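Nicastrin (Dictyostelium purpureum, PDB 4R12) is probably an essential subunit of the gamma-secretase complex, which cleaves integral membrane proteins such as Notch receptors within the membrane. Local coordinates at residues A[208-222]-A[259-273]. Residues are numbered along the deposited sequence; the frame is centred on the assembly and turned at random.
With NAG (2-acetamido-2-deoxy-beta-D-glucopyranose), chain B.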
loop_
_atom_site.group_PDB
_atom_site.type_symbol
_atom_site.label_atom_id
_atom_site.label_comp_id
_atom_site.label_asym_id
_atom_site.label_seq_id
_atom_site.Cartn_x
_atom_site.Cartn_y
_atom_site.Cartn_z
ATOM N N ILE A 208 -9.896 9.694 -24.420
ATOM C CA ILE A 208 -9.592 11.032 -23.933
ATOM C C ILE A 208 -9.432 11.984 -25.119
ATOM O O ILE A 208 -8.754 11.668 -26.100
ATOM C CB ILE A 208 -8.326 11.030 -23.043
ATOM C CG1 ILE A 208 -8.641 10.394 -21.680
ATOM C CG2 ILE A 208 -7.792 12.446 -22.845
ATOM C CD1 ILE A 208 -7.407 10.045 -20.866
ATOM N N ASP A 209 -10.112 13.127 -25.035
ATOM C CA ASP A 209 -10.025 14.185 -26.042
ATOM C C ASP A 209 -8.668 14.868 -25.924
ATOM O O ASP A 209 -8.408 15.557 -24.935
ATOM C CB ASP A 209 -11.175 15.183 -25.836
ATOM C CG ASP A 209 -11.219 16.290 -26.889
ATOM O OD1 ASP A 209 -10.289 16.410 -27.715
ATOM O OD2 ASP A 209 -12.198 17.062 -26.867
ATOM N N LYS A 210 -7.791 14.700 -26.910
ATOM C CA LYS A 210 -6.433 15.209 -26.721
ATOM C C LYS A 210 -6.350 16.737 -26.806
ATOM O O LYS A 210 -5.281 17.305 -26.646
ATOM C CB LYS A 210 -5.450 14.565 -27.708
ATOM C CG LYS A 210 -4.192 14.026 -26.987
ATOM C CD LYS A 210 -3.222 13.239 -27.884
ATOM C CE LYS A 210 -2.118 14.137 -28.445
ATOM N NZ LYS A 210 -0.764 13.513 -28.368
ATOM N N GLU A 211 -7.483 17.397 -27.023
ATOM C CA GLU A 211 -7.539 18.859 -27.013
ATOM C C GLU A 211 -7.942 19.427 -25.650
ATOM O O GLU A 211 -7.815 20.630 -25.408
ATOM C CB GLU A 211 -8.518 19.359 -28.070
ATOM C CG GLU A 211 -8.097 19.065 -29.496
ATOM C CD GLU A 211 -9.134 19.520 -30.503
ATOM O OE1 GLU A 211 -10.292 19.775 -30.095
ATOM O OE2 GLU A 211 -8.792 19.628 -31.701
ATOM N N LYS A 212 -8.450 18.574 -24.769
ATOM C CA LYS A 212 -8.904 19.036 -23.466
ATOM C C LYS A 212 -7.778 18.962 -22.442
ATOM O O LYS A 212 -6.856 18.163 -22.578
ATOM C CB LYS A 212 -10.112 18.211 -22.978
ATOM C CG LYS A 212 -11.459 18.545 -23.642
ATOM C CD LYS A 212 -12.597 17.814 -22.925
ATOM C CE LYS A 212 -13.947 18.004 -23.613
ATOM N NZ LYS A 212 -15.048 17.382 -22.809
ATOM N N GLU A 213 -7.857 19.799 -21.416
ATOM C CA GLU A 213 -6.949 19.690 -20.283
ATOM C C GLU A 213 -7.352 18.513 -19.401
ATOM O O GLU A 213 -8.511 18.116 -19.386
ATOM C CB GLU A 213 -6.945 20.992 -19.478
ATOM C CG GLU A 213 -6.392 22.184 -20.258
ATOM C CD GLU A 213 -6.337 23.445 -19.421
ATOM O OE1 GLU A 213 -7.001 23.486 -18.365
ATOM O OE2 GLU A 213 -5.624 24.394 -19.814
ATOM N N ILE A 214 -6.392 17.948 -18.682
ATOM C CA ILE A 214 -6.658 16.804 -17.812
ATOM C C ILE A 214 -6.549 17.190 -16.344
ATOM O O ILE A 214 -5.568 17.795 -15.929
ATOM C CB ILE A 214 -5.682 15.640 -18.093
ATOM C CG1 ILE A 214 -5.889 15.086 -19.504
ATOM C CG2 ILE A 214 -5.857 14.528 -17.065
ATOM C CD1 ILE A 214 -4.794 14.106 -19.947
ATOM N N ILE A 215 -7.577 16.860 -15.572
ATOM C CA ILE A 215 -7.512 16.921 -14.119
ATOM C C ILE A 215 -7.069 15.540 -13.630
ATOM O O ILE A 215 -7.740 14.552 -13.884
ATOM C CB ILE A 215 -8.872 17.276 -13.480
ATOM C CG1 ILE A 215 -9.445 18.566 -14.074
ATOM C CG2 ILE A 215 -8.756 17.351 -11.955
ATOM C CD1 ILE A 215 -8.556 19.750 -13.902
ATOM N N LEU A 216 -5.930 15.478 -12.952
ATOM C CA LEU A 216 -5.431 14.218 -12.433
ATOM C C LEU A 216 -5.757 14.106 -10.945
ATOM O O LEU A 216 -5.314 14.928 -10.137
ATOM C CB LEU A 216 -3.926 14.104 -12.652
ATOM C CG LEU A 216 -3.287 12.824 -12.117
ATOM C CD1 LEU A 216 -3.906 11.595 -12.793
ATOM C CD2 LEU A 216 -1.774 12.871 -12.321
ATOM N N VAL A 217 -6.534 13.095 -10.593
ATOM C CA VAL A 217 -6.880 12.846 -9.197
ATOM C C VAL A 217 -6.274 11.500 -8.810
ATOM O O VAL A 217 -6.590 10.491 -9.409
ATOM C CB VAL A 217 -8.402 12.831 -8.989
ATOM C CG1 VAL A 217 -8.739 12.558 -7.530
ATOM C CG2 VAL A 217 -9.022 14.147 -9.469
ATOM N N MET A 218 -5.402 11.485 -7.813
ATOM C CA MET A 218 -4.560 10.314 -7.603
ATOM C C MET A 218 -4.270 10.049 -6.145
ATOM O O MET A 218 -4.509 10.911 -5.285
ATOM C CB MET A 218 -3.238 10.490 -8.335
ATOM C CG MET A 218 -2.342 11.535 -7.683
ATOM S SD MET A 218 -1.049 12.039 -8.837
ATOM C CE MET A 218 0.123 12.792 -7.704
ATOM N N LEU A 219 -3.737 8.858 -5.882
ATOM C CA LEU A 219 -3.331 8.466 -4.544
ATOM C C LEU A 219 -2.389 7.275 -4.638
ATOM O O LEU A 219 -2.384 6.550 -5.646
ATOM C CB LEU A 219 -4.542 8.118 -3.665
ATOM C CG LEU A 219 -5.552 7.053 -4.113
ATOM C CD1 LEU A 219 -5.041 5.618 -3.897
ATOM C CD2 LEU A 219 -6.885 7.266 -3.373
ATOM N N PRO A 220 -1.584 7.071 -3.590
ATOM C CA PRO A 220 -0.786 5.851 -3.470
ATOM C C PRO A 220 -1.609 4.773 -2.770
ATOM O O PRO A 220 -2.034 5.004 -1.642
ATOM C CB PRO A 220 0.403 6.304 -2.611
ATOM C CG PRO A 220 -0.186 7.371 -1.716
ATOM C CD PRO A 220 -1.274 8.053 -2.529
ATOM N N PHE A 221 -1.876 3.638 -3.407
ATOM C CA PHE A 221 -2.719 2.654 -2.715
ATOM C C PHE A 221 -1.928 1.556 -1.994
ATOM O O PHE A 221 -2.501 0.827 -1.169
ATOM C CB PHE A 221 -3.758 2.024 -3.667
ATOM C CG PHE A 221 -3.208 1.014 -4.654
ATOM C CD1 PHE A 221 -3.188 -0.354 -4.346
ATOM C CD2 PHE A 221 -2.802 1.412 -5.922
ATOM C CE1 PHE A 221 -2.728 -1.284 -5.266
ATOM C CE2 PHE A 221 -2.343 0.490 -6.845
ATOM C CZ PHE A 221 -2.308 -0.865 -6.519
ATOM N N ASP A 222 -0.631 1.441 -2.247
ATOM C CA ASP A 222 0.134 0.404 -1.556
ATOM C C ASP A 222 0.467 0.839 -0.125
ATOM O O ASP A 222 0.438 2.031 0.209
ATOM C CB ASP A 222 1.416 0.043 -2.325
ATOM C CG ASP A 222 2.402 1.194 -2.409
ATOM O OD1 ASP A 222 1.998 2.296 -2.823
ATOM O OD2 ASP A 222 3.588 0.995 -2.056
ATOM N N TRP A 259 -18.922 18.656 -18.446
ATOM C CA TRP A 259 -17.494 18.764 -18.149
ATOM C C TRP A 259 -16.694 19.246 -19.365
ATOM O O TRP A 259 -16.808 18.686 -20.453
ATOM C CB TRP A 259 -16.935 17.420 -17.670
ATOM C CG TRP A 259 -17.456 16.959 -16.334
ATOM C CD1 TRP A 259 -18.463 17.515 -15.605
ATOM C CD2 TRP A 259 -16.978 15.845 -15.570
ATOM N NE1 TRP A 259 -18.643 16.816 -14.432
ATOM C CE2 TRP A 259 -17.744 15.782 -14.392
ATOM C CE3 TRP A 259 -15.980 14.889 -15.775
ATOM C CZ2 TRP A 259 -17.543 14.807 -13.420
ATOM C CZ3 TRP A 259 -15.780 13.925 -14.814
ATOM C CH2 TRP A 259 -16.559 13.891 -13.647
ATOM N N ASN A 260 -15.890 20.288 -19.181
ATOM C CA ASN A 260 -15.082 20.796 -20.283
ATOM C C ASN A 260 -13.626 20.372 -20.135
ATOM O O ASN A 260 -12.779 20.731 -20.942
ATOM C CB ASN A 260 -15.208 22.323 -20.388
ATOM C CG ASN A 260 -14.694 23.049 -19.156
ATOM O OD1 ASN A 260 -14.620 22.485 -18.071
ATOM N ND2 ASN A 260 -14.339 24.319 -19.326
ATOM N N LYS A 261 -13.349 19.582 -19.101
ATOM C CA LYS A 261 -12.021 19.008 -18.906
ATOM C C LYS A 261 -12.121 17.503 -18.725
ATOM O O LYS A 261 -13.159 16.989 -18.314
ATOM C CB LYS A 261 -11.332 19.636 -17.698
ATOM C CG LYS A 261 -11.054 21.147 -17.854
ATOM C CD LYS A 261 -10.114 21.647 -16.772
ATOM C CE LYS A 261 -9.888 23.152 -16.882
ATOM N NZ LYS A 261 -8.986 23.605 -15.791
ATOM N N GLU A 262 -11.046 16.795 -19.045
ATOM C CA GLU A 262 -11.001 15.363 -18.793
ATOM C C GLU A 262 -10.594 15.126 -17.349
ATOM O O GLU A 262 -9.802 15.892 -16.790
ATOM C CB GLU A 262 -10.016 14.675 -19.741
ATOM C CG GLU A 262 -10.377 14.781 -21.205
ATOM C CD GLU A 262 -11.474 13.818 -21.625
ATOM O OE1 GLU A 262 -11.982 13.047 -20.777
ATOM O OE2 GLU A 262 -11.823 13.827 -22.820
ATOM N N VAL A 263 -11.135 14.086 -16.732
ATOM C CA VAL A 263 -10.654 13.687 -15.420
ATOM C C VAL A 263 -10.050 12.297 -15.522
ATOM O O VAL A 263 -10.676 11.372 -16.051
ATOM C CB VAL A 263 -11.770 13.705 -14.347
ATOM C CG1 VAL A 263 -11.219 13.239 -13.012
ATOM C CG2 VAL A 263 -12.340 15.115 -14.202
ATOM N N VAL A 264 -8.822 12.167 -15.034
ATOM C CA VAL A 264 -8.143 10.883 -14.955
ATOM C C VAL A 264 -7.905 10.529 -13.488
ATOM O O VAL A 264 -7.358 11.325 -12.731
ATOM C CB VAL A 264 -6.796 10.897 -15.714
ATOM C CG1 VAL A 264 -5.979 9.649 -15.388
ATOM C CG2 VAL A 264 -7.032 10.998 -17.209
ATOM N N PHE A 265 -8.337 9.337 -13.095
ATOM C CA PHE A 265 -8.119 8.862 -11.736
ATOM C C PHE A 265 -6.944 7.910 -11.757
ATOM O O PHE A 265 -6.899 7.007 -12.602
ATOM C CB PHE A 265 -9.373 8.161 -11.187
ATOM C CG PHE A 265 -10.628 8.990 -11.296
ATOM C CD1 PHE A 265 -10.954 9.913 -10.309
ATOM C CD2 PHE A 265 -11.470 8.854 -12.383
ATOM C CE1 PHE A 265 -12.102 10.679 -10.404
ATOM C CE2 PHE A 265 -12.627 9.617 -12.488
ATOM C CZ PHE A 265 -12.937 10.532 -11.493
ATOM N N ALA A 266 -5.987 8.085 -10.855
ATOM C CA ALA A 266 -4.840 7.169 -10.847
ATOM C C ALA A 266 -4.581 6.578 -9.466
ATOM O O ALA A 266 -4.536 7.298 -8.462
ATOM C CB ALA A 266 -3.565 7.882 -11.378
ATOM N N PHE A 267 -4.417 5.256 -9.430
ATOM C CA PHE A 267 -4.089 4.530 -8.212
ATOM C C PHE A 267 -2.671 3.983 -8.345
ATOM O O PHE A 267 -2.477 2.968 -9.023
ATOM C CB PHE A 267 -5.081 3.373 -7.974
ATOM C CG PHE A 267 -6.504 3.824 -7.708
ATOM C CD1 PHE A 267 -7.303 4.321 -8.730
ATOM C CD2 PHE A 267 -7.039 3.741 -6.430
ATOM C CE1 PHE A 267 -8.607 4.734 -8.473
ATOM C CE2 PHE A 267 -8.347 4.150 -6.168
ATOM C CZ PHE A 267 -9.131 4.634 -7.185
ATOM N N TRP A 268 -1.689 4.658 -7.737
ATOM C CA TRP A 268 -0.271 4.321 -7.943
ATOM C C TRP A 268 0.140 3.181 -7.029
ATOM O O TRP A 268 -0.168 3.200 -5.835
ATOM C CB TRP A 268 0.660 5.523 -7.681
ATOM C CG TRP A 268 0.387 6.745 -8.485
ATOM C CD1 TRP A 268 0.146 8.004 -7.999
ATOM C CD2 TRP A 268 0.328 6.848 -9.915
ATOM N NE1 TRP A 268 -0.060 8.878 -9.040
ATOM C CE2 TRP A 268 0.041 8.193 -10.227
ATOM C CE3 TRP A 268 0.491 5.933 -10.965
ATOM C CZ2 TRP A 268 -0.084 8.645 -11.540
ATOM C CZ3 TRP A 268 0.363 6.390 -12.266
ATOM C CH2 TRP A 268 0.076 7.729 -12.539
ATOM N N ASN A 269 0.850 2.198 -7.580
ATOM C CA ASN A 269 1.330 1.076 -6.783
ATOM C C ASN A 269 2.822 1.234 -6.479
ATOM O O ASN A 269 3.527 1.942 -7.190
ATOM C CB ASN A 269 1.071 -0.240 -7.514
ATOM C CG ASN A 269 0.974 -1.428 -6.569
ATOM O OD1 ASN A 269 1.360 -1.343 -5.398
ATOM N ND2 ASN A 269 0.474 -2.561 -7.085
ATOM N N ALA A 270 3.271 0.577 -5.415
ATOM C CA ALA A 270 4.672 0.544 -4.985
ATOM C C ALA A 270 5.269 1.937 -4.709
ATOM O O ALA A 270 6.490 2.131 -4.751
ATOM C CB ALA A 270 5.514 -0.224 -6.021
ATOM N N GLU A 271 4.405 2.898 -4.384
ATOM C CA GLU A 271 4.863 4.233 -4.032
ATOM C C GLU A 271 5.639 4.256 -2.726
ATOM O O GLU A 271 6.508 5.108 -2.541
ATOM C CB GLU A 271 3.673 5.199 -3.923
ATOM C CG GLU A 271 2.985 5.412 -5.234
ATOM C CD GLU A 271 3.859 6.163 -6.235
ATOM O OE1 GLU A 271 3.929 7.402 -6.164
ATOM O OE2 GLU A 271 4.480 5.509 -7.085
ATOM N N ARG A 272 5.327 3.336 -1.811
ATOM C CA ARG A 272 6.011 3.339 -0.515
ATOM C C ARG A 272 7.459 2.903 -0.664
ATOM O O ARG A 272 8.224 2.939 0.295
ATOM C CB ARG A 272 5.315 2.431 0.497
ATOM C CG ARG A 272 3.828 2.664 0.662
ATOM C CD ARG A 272 3.516 4.101 0.741
ATOM N NE ARG A 272 2.090 4.406 0.937
ATOM C CZ ARG A 272 1.677 5.651 1.147
ATOM N NH1 ARG A 272 2.585 6.630 1.164
ATOM N NH2 ARG A 272 0.399 5.928 1.343
ATOM N N TRP A 273 7.837 2.487 -1.870
ATOM C CA TRP A 273 9.188 1.994 -2.103
ATOM C C TRP A 273 9.880 2.868 -3.145
ATOM O O TRP A 273 10.391 2.384 -4.160
ATOM C CB TRP A 273 9.141 0.521 -2.516
ATOM C CG TRP A 273 8.429 -0.303 -1.486
ATOM C CD1 TRP A 273 7.112 -0.686 -1.505
ATOM C CD2 TRP A 273 8.970 -0.790 -0.250
ATOM N NE1 TRP A 273 6.811 -1.397 -0.367
ATOM C CE2 TRP A 273 7.931 -1.473 0.418
ATOM C CE3 TRP A 273 10.229 -0.713 0.356
ATOM C CZ2 TRP A 273 8.116 -2.081 1.658
ATOM C CZ3 TRP A 273 10.412 -1.323 1.584
ATOM C CH2 TRP A 273 9.363 -1.999 2.222
HETATM C C1 NAG B . 0.707 18.118 -25.754
HETATM C C2 NAG B . 0.869 18.235 -27.245
HETATM C C3 NAG B . 1.358 19.594 -27.688
HETATM C C4 NAG B . 0.933 20.757 -26.829
HETATM C C5 NAG B . 0.691 20.385 -25.381
HETATM C C6 NAG B . -0.025 21.452 -24.606
HETATM C C7 NAG B . 1.590 16.530 -28.728
HETATM C C8 NAG B . 2.467 15.337 -28.860
HETATM N N2 NAG B . 1.842 17.295 -27.700
HETATM O O3 NAG B . 0.923 19.838 -29.017
HETATM O O4 NAG B . 2.118 21.507 -26.859
HETATM O O5 NAG B . -0.071 19.206 -25.338
HETATM O O6 NAG B . -1.279 21.705 -25.195
HETATM O O7 NAG B . 0.724 16.771 -29.510
HETATM O O HOH W 1 -10.088 21.533 -21.431
HETATM O O HOH W 2 3.940 -1.330 -0.542
#
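Asp222 grips the turn after the neighbouring strand with both carboxylate oxygens. Asp222 OD2 takes the backbone N of Arg272 on its syn lone pair, at 2.9 Å. OD1 receives the backbone N of Glu271 from above the carboxylate plane. The two segments carry adjacent parallel strands, 214-220 and 262-268, in the large lobe of nicastrin, whose fold is related to the zinc exopeptidases. Helix 234-252 lies between them in sequence, and strand 319-325 pairs with the far edge of 214-220. Arg272 returns the grip on Asp222: its NE donates to the backbone O of Asp222 at 3.0 Å, close to the guanidinium plane. Pro220 lies over one face of that guanidinium, and Ser237 bonds both Arg272 NH2 and Asp222 O. A leucine in place of Arg272 would probably leave Asp222 O without its NE donor and Ser237 without its NH2 partner, and take the flat guanidinium from over Pro220.

Backbone bonds run in unbroken alternation from Glu213 O to Phe221 N. Val264 packs against Ile214 and Leu216, with Val264 CG2 on Ile214 CG2 at 3.7 Å. On the opposite face, Leu219 CD1 meets Phe267 CD2. The Phe221 ring turns its edge to Phe267 O; its CG sits between the backbone N and the carbonyl carbon (chi1 74°), which brings the ring back beside Phe267 and Asn269.

At the other end, the buried Glu262 bends at chi2 (-78°) toward the type I turn Asp209-Lys212. Glu262 OE2 accepts the backbone N of Asp209 at 2.9 Å, from above the carboxylate plane, while OE1 bonds Ser205. Glu213 OE1 and Lys261 NZ form a salt bridge whose hydrogen bond is weak.

Met218 makes a Met-aromatic contact with Trp268: Met218 SD lies at the indole edge, where Trp268 NE1 points a weak but straight bond at it, 3.3 Å long.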